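Local coordinates for protein UDP-N-acetylglucosamine pyrophosphorylase (Entamoeba histolytica, PDB 3OC9) that probably catalyses the formation of UDP-N-acetylglucosamine and diphosphate from UTP and N-acetylglucosamine 1-phosphate, the last step of UDP-N-acetylglucosamine biosynthesis, at residues F161-L170 / Y266-E276; Q230-Y238 / F311-V322. All blocks are in the same frame, centred on the assembly; numbering follows the deposited sequence.

Contact 1 of 2, residues F161-L170 / Y266-E276; sequences FKALKDNGIL and YSTSFLEKAAE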
loop_
_atom_site.group_PDB
_atom_site.type_symbol
_atom_site.label_atom_id
_atom_site.label_comp_id
_atom_site.label_asym_id
_atom_site.label_seq_id
_atom_site.Cartn_x
_atom_site.Cartn_y
_atom_site.Cartn_z
ATOM N N PHE A 161 -2.670 -11.319 9.429
ATOM C CA PHE A 161 -1.683 -11.931 10.336
ATOM C C PHE A 161 -1.898 -13.448 10.558
ATOM O O PHE A 161 -0.936 -14.226 10.436
ATOM C CB PHE A 161 -1.542 -11.119 11.646
ATOM C CG PHE A 161 -1.265 -9.632 11.407
ATOM C CD1 PHE A 161 -0.019 -9.200 10.900
ATOM C CD2 PHE A 161 -2.238 -8.687 11.684
ATOM C CE1 PHE A 161 0.239 -7.845 10.664
ATOM C CE2 PHE A 161 -1.996 -7.307 11.451
ATOM C CZ PHE A 161 -0.748 -6.893 10.934
ATOM N N LYS A 162 -3.147 -13.868 10.809
ATOM C CA LYS A 162 -3.477 -15.303 10.925
ATOM C C LYS A 162 -3.242 -16.054 9.600
ATOM O O LYS A 162 -2.729 -17.191 9.587
ATOM C CB LYS A 162 -4.923 -15.486 11.421
ATOM C CG LYS A 162 -5.352 -16.949 11.651
ATOM C CD LYS A 162 -4.525 -17.630 12.727
ATOM C CE LYS A 162 -5.142 -18.968 13.120
ATOM N NZ LYS A 162 -4.160 -19.891 13.760
ATOM N N ALA A 163 -3.590 -15.413 8.479
ATOM C CA ALA A 163 -3.374 -16.008 7.143
ATOM C C ALA A 163 -1.903 -16.288 6.805
ATOM O O ALA A 163 -1.596 -17.320 6.174
ATOM C CB ALA A 163 -4.028 -15.151 6.039
ATOM N N LEU A 164 -0.994 -15.394 7.213
ATOM C CA LEU A 164 0.453 -15.644 7.041
ATOM C C LEU A 164 0.916 -16.911 7.808
ATOM O O LEU A 164 1.689 -17.721 7.270
ATOM C CB LEU A 164 1.311 -14.422 7.455
ATOM C CG LEU A 164 1.200 -13.126 6.633
ATOM C CD1 LEU A 164 1.958 -12.005 7.355
ATOM C CD2 LEU A 164 1.744 -13.250 5.182
ATOM N N LYS A 165 0.451 -17.077 9.043
ATOM C CA LYS A 165 0.800 -18.275 9.836
ATOM C C LYS A 165 0.223 -19.570 9.225
ATOM O O LYS A 165 0.962 -20.554 9.008
ATOM C CB LYS A 165 0.370 -18.122 11.307
ATOM C CG LYS A 165 0.778 -19.335 12.175
ATOM C CD LYS A 165 0.298 -19.218 13.628
ATOM C CE LYS A 165 0.455 -20.569 14.349
ATOM N NZ LYS A 165 -0.383 -20.640 15.583
ATOM N N ASP A 166 -1.082 -19.552 8.936
ATOM C CA ASP A 166 -1.831 -20.734 8.458
ATOM C C ASP A 166 -1.362 -21.278 7.099
ATOM O O ASP A 166 -1.440 -22.488 6.855
ATOM C CB ASP A 166 -3.339 -20.417 8.398
ATOM C CG ASP A 166 -3.993 -20.313 9.777
ATOM O OD1 ASP A 166 -3.361 -20.645 10.803
ATOM O OD2 ASP A 166 -5.168 -19.874 9.825
ATOM N N ASN A 167 -0.855 -20.393 6.233
ATOM C CA ASN A 167 -0.358 -20.767 4.895
ATOM C C ASN A 167 1.157 -21.098 4.836
ATOM O O ASN A 167 1.727 -21.281 3.743
ATOM C CB ASN A 167 -0.722 -19.669 3.878
ATOM C CG ASN A 167 -2.202 -19.675 3.504
ATOM O OD1 ASN A 167 -2.642 -20.495 2.682
ATOM N ND2 ASN A 167 -2.987 -18.768 4.112
ATOM N N GLY A 168 1.797 -21.143 6.011
ATOM C CA GLY A 168 3.222 -21.487 6.142
ATOM C C GLY A 168 4.234 -20.414 5.754
ATOM O O GLY A 168 5.438 -20.705 5.597
ATOM N N ILE A 169 3.754 -19.184 5.577
ATOM C CA ILE A 169 4.612 -18.081 5.118
ATOM C C ILE A 169 5.597 -17.613 6.202
ATOM O O ILE A 169 6.745 -17.247 5.882
ATOM C CB ILE A 169 3.759 -16.916 4.505
ATOM C CG1 ILE A 169 3.116 -17.406 3.188
ATOM C CG2 ILE A 169 4.626 -15.624 4.295
ATOM C CD1 ILE A 169 2.028 -16.466 2.645
ATOM N N LEU A 170 5.185 -17.634 7.476
ATOM C CA LEU A 170 6.136 -17.299 8.547
ATOM C C LEU A 170 7.287 -18.328 8.643
ATOM O O LEU A 170 8.456 -17.949 8.828
ATOM C CB LEU A 170 5.446 -17.066 9.914
ATOM C CG LEU A 170 4.299 -16.026 9.972
ATOM C CD1 LEU A 170 3.785 -15.865 11.403
ATOM C CD2 LEU A 170 4.739 -14.668 9.418
ATOM N N TYR A 266 7.284 -4.151 9.094
ATOM C CA TYR A 266 7.193 -5.061 10.251
ATOM C C TYR A 266 8.404 -6.006 10.341
ATOM O O TYR A 266 8.823 -6.577 9.316
ATOM C CB TYR A 266 5.938 -5.946 10.143
ATOM C CG TYR A 266 4.584 -5.260 10.028
ATOM C CD1 TYR A 266 3.939 -4.748 11.167
ATOM C CD2 TYR A 266 3.913 -5.191 8.799
ATOM C CE1 TYR A 266 2.674 -4.149 11.077
ATOM C CE2 TYR A 266 2.626 -4.598 8.696
ATOM C CZ TYR A 266 2.024 -4.072 9.829
ATOM O OH TYR A 266 0.766 -3.484 9.718
ATOM N N SER A 267 8.941 -6.206 11.551
ATOM C CA SER A 267 9.971 -7.255 11.777
ATOM C C SER A 267 9.295 -8.634 11.773
ATOM O O SER A 267 8.108 -8.739 12.100
ATOM C CB SER A 267 10.768 -6.997 13.084
ATOM O OG SER A 267 9.981 -7.302 14.248
ATOM N N THR A 268 10.031 -9.687 11.386
ATOM C CA THR A 268 9.475 -11.057 11.316
ATOM C C THR A 268 9.056 -11.536 12.721
ATOM O O THR A 268 7.998 -12.169 12.888
ATOM C CB THR A 268 10.469 -12.035 10.594
ATOM O OG1 THR A 268 10.706 -11.568 9.256
ATOM C CG2 THR A 268 9.906 -13.458 10.535
ATOM N N SER A 269 9.868 -11.200 13.727
ATOM C CA SER A 269 9.533 -11.519 15.124
ATOM C C SER A 269 8.205 -10.870 15.542
ATOM O O SER A 269 7.400 -11.493 16.269
ATOM C CB SER A 269 10.667 -11.091 16.066
ATOM O OG SER A 269 10.362 -11.416 17.413
ATOM N N PHE A 270 7.957 -9.631 15.084
ATOM C CA PHE A 270 6.671 -8.977 15.400
ATOM C C PHE A 270 5.480 -9.675 14.703
ATOM O O PHE A 270 4.431 -9.887 15.334
ATOM C CB PHE A 270 6.654 -7.436 15.151
ATOM C CG PHE A 270 5.313 -6.800 15.502
ATOM C CD1 PHE A 270 4.380 -6.519 14.512
ATOM C CD2 PHE A 270 4.959 -6.563 16.845
ATOM C CE1 PHE A 270 3.109 -5.992 14.844
ATOM C CE2 PHE A 270 3.701 -6.032 17.188
ATOM C CZ PHE A 270 2.781 -5.733 16.190
ATOM N N LEU A 271 5.646 -10.047 13.429
ATOM C CA LEU A 271 4.604 -10.797 12.703
ATOM C C LEU A 271 4.253 -12.120 13.423
ATOM O O LEU A 271 3.086 -12.519 13.462
ATOM C CB LEU A 271 5.013 -11.070 11.232
ATOM C CG LEU A 271 5.126 -9.851 10.289
ATOM C CD1 LEU A 271 5.648 -10.291 8.929
ATOM C CD2 LEU A 271 3.804 -9.086 10.141
ATOM N N GLU A 272 5.257 -12.777 14.008
ATOM C CA GLU A 272 5.002 -13.995 14.824
ATOM C C GLU A 272 4.102 -13.718 16.041
ATOM O O GLU A 272 3.171 -14.516 16.319
ATOM C CB GLU A 272 6.322 -14.711 15.195
ATOM C CG GLU A 272 7.039 -15.311 13.968
ATOM C CD GLU A 272 8.454 -15.823 14.231
ATOM O OE1 GLU A 272 9.245 -15.144 14.937
ATOM O OE2 GLU A 272 8.793 -16.906 13.699
ATOM N N LYS A 273 4.339 -12.594 16.738
ATOM C CA LYS A 273 3.460 -12.166 17.861
ATOM C C LYS A 273 2.058 -11.799 17.395
ATOM O O LYS A 273 1.061 -12.206 18.006
ATOM C CB LYS A 273 4.059 -10.982 18.646
ATOM C CG LYS A 273 5.409 -11.231 19.281
ATOM C CD LYS A 273 5.831 -10.034 20.167
ATOM C CE LYS A 273 7.090 -10.345 20.991
ATOM N NZ LYS A 273 8.270 -10.735 20.135
ATOM N N ALA A 274 1.972 -11.047 16.292
ATOM C CA ALA A 274 0.692 -10.582 15.756
ATOM C C ALA A 274 -0.268 -11.722 15.369
ATOM O O ALA A 274 -1.499 -11.591 15.527
ATOM C CB ALA A 274 0.924 -9.637 14.550
ATOM N N ALA A 275 0.292 -12.830 14.893
ATOM C CA ALA A 275 -0.510 -13.992 14.462
ATOM C C ALA A 275 -1.326 -14.630 15.602
ATOM O O ALA A 275 -2.334 -15.275 15.333
ATOM C CB ALA A 275 0.377 -15.052 13.761
ATOM N N GLU A 276 -0.911 -14.407 16.850
ATOM C CA GLU A 276 -1.577 -14.967 18.037
ATOM C C GLU A 276 -2.587 -14.016 18.709
ATOM O O GLU A 276 -3.279 -14.420 19.640
ATOM C CB GLU A 276 -0.514 -15.391 19.065
ATOM C CG GLU A 276 0.601 -16.267 18.472
ATOM C CD GLU A 276 0.114 -17.652 18.060
ATOM O OE1 GLU A 276 -0.751 -18.216 18.765
ATOM O OE2 GLU A 276 0.607 -18.193 17.043
HETATM O O HOH W 1 1.642 -12.586 11.008
#

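Contact 2 of 2, residues Q230-Y238 / F311-V322; sequences QERIKVVEY and FFFDVFPLATKV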
loop_
_atom_site.group_PDB
_atom_site.type_symbol
_atom_site.label_atom_id
_atom_site.label_comp_id
_atom_site.label_asym_id
_atom_site.label_seq_id
_atom_site.Cartn_x
_atom_site.Cartn_y
_atom_site.Cartn_z
ATOM N N GLN A 230 -1.367 5.100 27.451
ATOM C CA GLN A 230 -0.515 4.278 28.339
ATOM C C GLN A 230 0.761 3.761 27.626
ATOM O O GLN A 230 1.109 2.563 27.681
ATOM C CB GLN A 230 -1.325 3.144 28.997
ATOM C CG GLN A 230 -2.405 3.643 29.976
ATOM C CD GLN A 230 -2.854 2.591 30.985
ATOM O OE1 GLN A 230 -3.678 1.727 30.675
ATOM N NE2 GLN A 230 -2.331 2.684 32.218
ATOM N N GLU A 231 1.434 4.699 26.953
ATOM C CA GLU A 231 2.673 4.487 26.197
ATOM C C GLU A 231 2.559 3.597 24.945
ATOM O O GLU A 231 3.577 3.260 24.356
ATOM C CB GLU A 231 3.844 4.039 27.101
ATOM C CG GLU A 231 4.241 5.055 28.188
ATOM C CD GLU A 231 4.629 6.425 27.627
ATOM O OE1 GLU A 231 5.439 6.498 26.672
ATOM O OE2 GLU A 231 4.123 7.439 28.159
ATOM N N ARG A 232 1.341 3.224 24.541
ATOM C CA ARG A 232 1.141 2.425 23.307
ATOM C C ARG A 232 0.524 3.256 22.168
ATOM O O ARG A 232 -0.263 4.155 22.439
ATOM C CB ARG A 232 0.254 1.209 23.595
ATOM C CG ARG A 232 0.785 0.291 24.719
ATOM C CD ARG A 232 2.152 -0.270 24.331
ATOM N NE ARG A 232 2.763 -1.055 25.407
ATOM C CZ ARG A 232 2.755 -2.383 25.479
ATOM N NH1 ARG A 232 2.157 -3.113 24.546
ATOM N NH2 ARG A 232 3.346 -2.990 26.509
ATOM N N ILE A 233 0.860 2.936 20.910
ATOM C CA ILE A 233 0.315 3.667 19.735
ATOM C C ILE A 233 -0.972 3.040 19.177
ATOM O O ILE A 233 -1.051 1.815 19.061
ATOM C CB ILE A 233 1.388 3.752 18.582
ATOM C CG1 ILE A 233 2.665 4.452 19.060
ATOM C CG2 ILE A 233 0.806 4.405 17.304
ATOM C CD1 ILE A 233 2.477 5.945 19.444
ATOM N N LYS A 234 -1.969 3.886 18.850
ATOM C CA LYS A 234 -3.261 3.494 18.264
ATOM C C LYS A 234 -3.682 4.433 17.120
ATOM O O LYS A 234 -3.215 5.582 17.052
ATOM C CB LYS A 234 -4.394 3.467 19.334
ATOM C CG LYS A 234 -4.265 2.363 20.410
ATOM C CD LYS A 234 -5.323 2.501 21.558
ATOM C CE LYS A 234 -4.994 1.544 22.733
ATOM N NZ LYS A 234 -6.160 1.330 23.702
ATOM N N VAL A 235 -4.543 3.934 16.217
ATOM C CA VAL A 235 -5.231 4.787 15.208
ATOM C C VAL A 235 -6.647 5.151 15.654
ATOM O O VAL A 235 -7.417 4.256 16.098
ATOM C CB VAL A 235 -5.300 4.096 13.795
ATOM C CG1 VAL A 235 -6.168 4.888 12.814
ATOM C CG2 VAL A 235 -3.887 3.885 13.216
ATOM N N VAL A 236 -6.991 6.442 15.550
ATOM C CA VAL A 236 -8.396 6.905 15.651
ATOM C C VAL A 236 -8.914 7.239 14.235
ATOM O O VAL A 236 -8.365 8.111 13.566
ATOM C CB VAL A 236 -8.533 8.118 16.629
ATOM C CG1 VAL A 236 -9.963 8.726 16.606
ATOM C CG2 VAL A 236 -8.162 7.708 18.071
ATOM N N GLU A 237 -9.951 6.531 13.775
ATOM C CA GLU A 237 -10.525 6.757 12.423
ATOM C C GLU A 237 -11.235 8.113 12.322
ATOM O O GLU A 237 -11.690 8.665 13.342
ATOM C CB GLU A 237 -11.491 5.631 12.024
ATOM C CG GLU A 237 -10.875 4.219 12.017
ATOM C CD GLU A 237 -11.849 3.157 11.508
ATOM O OE1 GLU A 237 -12.425 2.417 12.339
ATOM O OE2 GLU A 237 -12.054 3.073 10.282
ATOM N N TYR A 238 -11.348 8.640 11.098
ATOM C CA TYR A 238 -11.860 9.995 10.882
ATOM C C TYR A 238 -13.253 10.177 11.486
ATOM O O TYR A 238 -13.565 11.235 12.057
ATOM C CB TYR A 238 -11.881 10.336 9.379
ATOM C CG TYR A 238 -12.557 11.652 9.080
ATOM C CD1 TYR A 238 -11.873 12.857 9.230
ATOM C CD2 TYR A 238 -13.893 11.697 8.670
ATOM C CE1 TYR A 238 -12.498 14.079 8.973
ATOM C CE2 TYR A 238 -14.524 12.903 8.413
ATOM C CZ TYR A 238 -13.822 14.091 8.558
ATOM O OH TYR A 238 -14.448 15.291 8.299
ATOM N N PHE A 311 -9.589 -5.333 11.553
ATOM C CA PHE A 311 -8.777 -4.240 10.930
ATOM C C PHE A 311 -7.276 -4.372 11.311
ATOM O O PHE A 311 -6.952 -4.550 12.488
ATOM C CB PHE A 311 -9.274 -2.850 11.413
ATOM C CG PHE A 311 -10.650 -2.426 10.894
ATOM C CD1 PHE A 311 -11.306 -3.116 9.865
ATOM C CD2 PHE A 311 -11.253 -1.280 11.416
ATOM C CE1 PHE A 311 -12.563 -2.689 9.389
ATOM C CE2 PHE A 311 -12.501 -0.841 10.939
ATOM C CZ PHE A 311 -13.148 -1.552 9.924
ATOM N N PHE A 312 -6.361 -4.303 10.340
ATOM C CA PHE A 312 -4.955 -4.597 10.632
ATOM C C PHE A 312 -4.347 -3.613 11.642
ATOM O O PHE A 312 -3.524 -4.012 12.462
ATOM C CB PHE A 312 -4.074 -4.727 9.352
ATOM C CG PHE A 312 -3.695 -3.409 8.728
ATOM C CD1 PHE A 312 -2.709 -2.594 9.306
ATOM C CD2 PHE A 312 -4.322 -2.981 7.558
ATOM C CE1 PHE A 312 -2.373 -1.338 8.741
ATOM C CE2 PHE A 312 -3.993 -1.740 6.978
ATOM C CZ PHE A 312 -3.017 -0.921 7.571
ATOM N N PHE A 313 -4.789 -2.357 11.604
ATOM C CA PHE A 313 -4.198 -1.317 12.480
ATOM C C PHE A 313 -4.561 -1.450 13.960
ATOM O O PHE A 313 -3.923 -0.827 14.830
ATOM C CB PHE A 313 -4.405 0.121 11.923
ATOM C CG PHE A 313 -5.830 0.441 11.532
ATOM C CD1 PHE A 313 -6.227 0.379 10.193
ATOM C CD2 PHE A 313 -6.777 0.805 12.501
ATOM C CE1 PHE A 313 -7.548 0.668 9.815
ATOM C CE2 PHE A 313 -8.110 1.110 12.134
ATOM C CZ PHE A 313 -8.495 1.031 10.786
ATOM N N ASP A 314 -5.553 -2.295 14.282
ATOM C CA ASP A 314 -5.810 -2.608 15.700
ATOM C C ASP A 314 -4.693 -3.439 16.356
ATOM O O ASP A 314 -4.725 -3.641 17.574
ATOM C CB ASP A 314 -7.192 -3.292 15.901
ATOM C CG ASP A 314 -8.372 -2.322 15.722
ATOM O OD1 ASP A 314 -8.258 -1.119 16.088
ATOM O OD2 ASP A 314 -9.444 -2.763 15.218
ATOM N N VAL A 315 -3.707 -3.886 15.560
ATOM C CA VAL A 315 -2.519 -4.591 16.092
ATOM C C VAL A 315 -1.430 -3.638 16.643
ATOM O O VAL A 315 -0.586 -4.061 17.440
ATOM C CB VAL A 315 -1.910 -5.623 15.076
ATOM C CG1 VAL A 315 -0.861 -4.985 14.155
ATOM C CG2 VAL A 315 -1.306 -6.820 15.838
ATOM N N PHE A 316 -1.494 -2.357 16.266
ATOM C CA PHE A 316 -0.443 -1.381 16.664
ATOM C C PHE A 316 -0.119 -1.315 18.185
ATOM O O PHE A 316 1.070 -1.219 18.547
ATOM C CB PHE A 316 -0.695 0.051 16.098
ATOM C CG PHE A 316 -0.584 0.201 14.566
ATOM C CD1 PHE A 316 -0.210 -0.849 13.709
ATOM C CD2 PHE A 316 -0.866 1.460 13.995
ATOM C CE1 PHE A 316 -0.131 -0.642 12.284
ATOM C CE2 PHE A 316 -0.790 1.681 12.567
ATOM C CZ PHE A 316 -0.407 0.634 11.721
ATOM N N PRO A 317 -1.147 -1.366 19.084
ATOM C CA PRO A 317 -0.810 -1.248 20.532
ATOM C C PRO A 317 -0.089 -2.473 21.157
ATOM O O PRO A 317 0.400 -2.394 22.307
ATOM C CB PRO A 317 -2.167 -0.969 21.216
ATOM C CG PRO A 317 -3.227 -1.227 20.186
ATOM C CD PRO A 317 -2.599 -1.230 18.817
ATOM N N LEU A 318 -0.001 -3.577 20.405
ATOM C CA LEU A 318 0.793 -4.745 20.839
ATOM C C LEU A 318 2.310 -4.456 20.879
ATOM O O LEU A 318 3.053 -5.034 21.695
ATOM C CB LEU A 318 0.487 -5.966 19.943
ATOM C CG LEU A 318 1.180 -7.321 20.215
ATOM C CD1 LEU A 318 0.804 -7.895 21.580
ATOM C CD2 LEU A 318 0.843 -8.323 19.119
ATOM N N ALA A 319 2.774 -3.568 20.001
ATOM C CA ALA A 319 4.215 -3.232 19.912
ATOM C C ALA A 319 4.755 -2.327 21.040
ATOM O O ALA A 319 4.035 -1.435 21.504
ATOM C CB ALA A 319 4.505 -2.596 18.547
ATOM N N THR A 320 6.018 -2.535 21.452
ATOM C CA THR A 320 6.707 -1.599 22.389
ATOM C C THR A 320 7.798 -0.726 21.725
ATOM O O THR A 320 8.279 0.252 22.335
ATOM C CB THR A 320 7.367 -2.301 23.636
ATOM O OG1 THR A 320 8.382 -3.212 23.209
ATOM C CG2 THR A 320 6.332 -3.041 24.500
ATOM N N LYS A 321 8.204 -1.077 20.501
ATOM C CA LYS A 321 9.226 -0.291 19.781
ATOM C C LYS A 321 8.669 0.129 18.415
ATOM O O LYS A 321 8.597 -0.699 17.481
ATOM C CB LYS A 321 10.511 -1.096 19.600
ATOM C CG LYS A 321 11.156 -1.535 20.938
ATOM C CD LYS A 321 12.401 -2.396 20.717
ATOM C CE LYS A 321 13.643 -1.587 20.338
ATOM N NZ LYS A 321 13.771 -0.308 21.094
ATOM N N VAL A 322 8.267 1.400 18.312
ATOM C CA VAL A 322 7.603 1.914 17.079
ATOM C C VAL A 322 8.274 3.220 16.626
ATOM O O VAL A 322 8.476 4.136 17.453
ATOM C CB VAL A 322 6.084 2.208 17.335
ATOM C CG1 VAL A 322 5.401 2.846 16.088
ATOM C CG2 VAL A 322 5.325 0.944 17.798
HETATM O O HOH W 2 6.199 1.443 24.468
HETATM O O HOH W 3 2.429 0.542 20.224
HETATM O O HOH W 4 -4.943 1.118 16.663
HETATM O O HOH W 5 -8.520 1.592 15.222
#

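Contact 1 of 2, residues F161-L170 / Y266-E276
The F161 ring, its CG anti to the carbonyl carbon (chi1 -52°), reaches across the crossing of helices 161-166 and 268-274 and turns its edge to the face of Y266, with planes at 86° and centroids 5.7 Å apart. The methyl of A274 sits over a face of F161 in a CH-pi contact, while L271 CD2 meets the ring edge 3.8 Å from F161 CE1. Also at that edge, near the ring plane, lies water 1, which bridges two backbone carbonyls: it donates to F161 O and to L271 O. F161 O also receives a weak helical bond from K165 N, and L271 O the helical N-H of A275, so the water adds a second donor to each. L170 lays CD2 against L271 CB, and its CD1 reaches the A275 methyl. At the outer side K165, fully extended, sends NZ to the syn lone pair of E276 OE2 at 3.0 Å, a salt bridge; K162 NZ instead pairs with D166 OD1 within its own helix. N167 closes that helix by giving both its backbone N and ND2 to A163 O, from opposite faces of the carbonyl plane, and ND2 also bonds P129 O. Beyond it G168, at positive phi, completes a Schellman motif. S267 OG caps F270 N, and E272 OE2 is held by N174. The axes of segments 161-166 and 268-274 approach to 9.2 Å and cross at -102°; F128 of strand 125-134 packs on A163 and L164, and strand 263-267 leads directly into helix 268-274.

Contact 2 of 2, residues Q230-Y238 / F311-V322
R232 bends at chi2 (-61°) and folds its guanidinium over the end of the 3-10 segment 312-318. NH1 donates to P317 O at 2.9 Å, a bond with an N-H...O angle of 158° that lies in both the guanidinium and carbonyl planes, while T320 CG2 rests over one guanidinium face, 3.6 Å from R232 NH2. The P317 ring is crossed at about a right angle by K234, whose CG lies 3.7 Å from P317 CG; K234 NZ continues to a salt bridge with E229. V235 crosses F313 at about a right angle, CB 3.8 Å from F313 CD2, while V235 CG2 meets F316 CE2 at 3.9 Å. F313 in turn places its CB over a face of F316 and takes F311 CB over a face of its own ring. E237, extended beyond CG, brings its carboxylate to ring edges: OE1 lies 3.5 Å from F311 CE2, with the two planes at 89°, and CD approaches the edge of F313. Between the backbones, one water takes the N-H of I233 and donates to F316 O and A319 O, another joins V235 N to F313 O, and a third links V235 O to D314 OD1. I233 O faces the proline nitrogen of P317, which has no hydrogen to give. The strand is thus held chiefly by waters and side chains on this side, as one arm of the two-stranded antiparallel hairpin 225-229/232-236 laid on the 3-10 connection between strands 305-309 and 322-326.

In the fold
Contacts 1 and 2 have centres about 17 Å apart and meet through apolar packing in which aromatic rings take part: Y266 OH lies 3.6 Å from F312 CD1, and F161 CE2 is 3.7 Å from V315 CG1. F270 CE2 also touches A319 CB at 3.8 Å. The loop 311-322 is therefore sandwiched, with the hairpin strand 232-236 on one side and the helices and the Y266 strand end of contact 1 meeting F312, V315 and A319 on the other. Their segments alternate along the chain. Strand 263-267, which ends in contact 1, and strand 322-326, which begins in contact 2, each pair with strand 209-215 in the mixed sheet. Both contacts belong to the GT-A-type nucleotidyltransferase fold of this family.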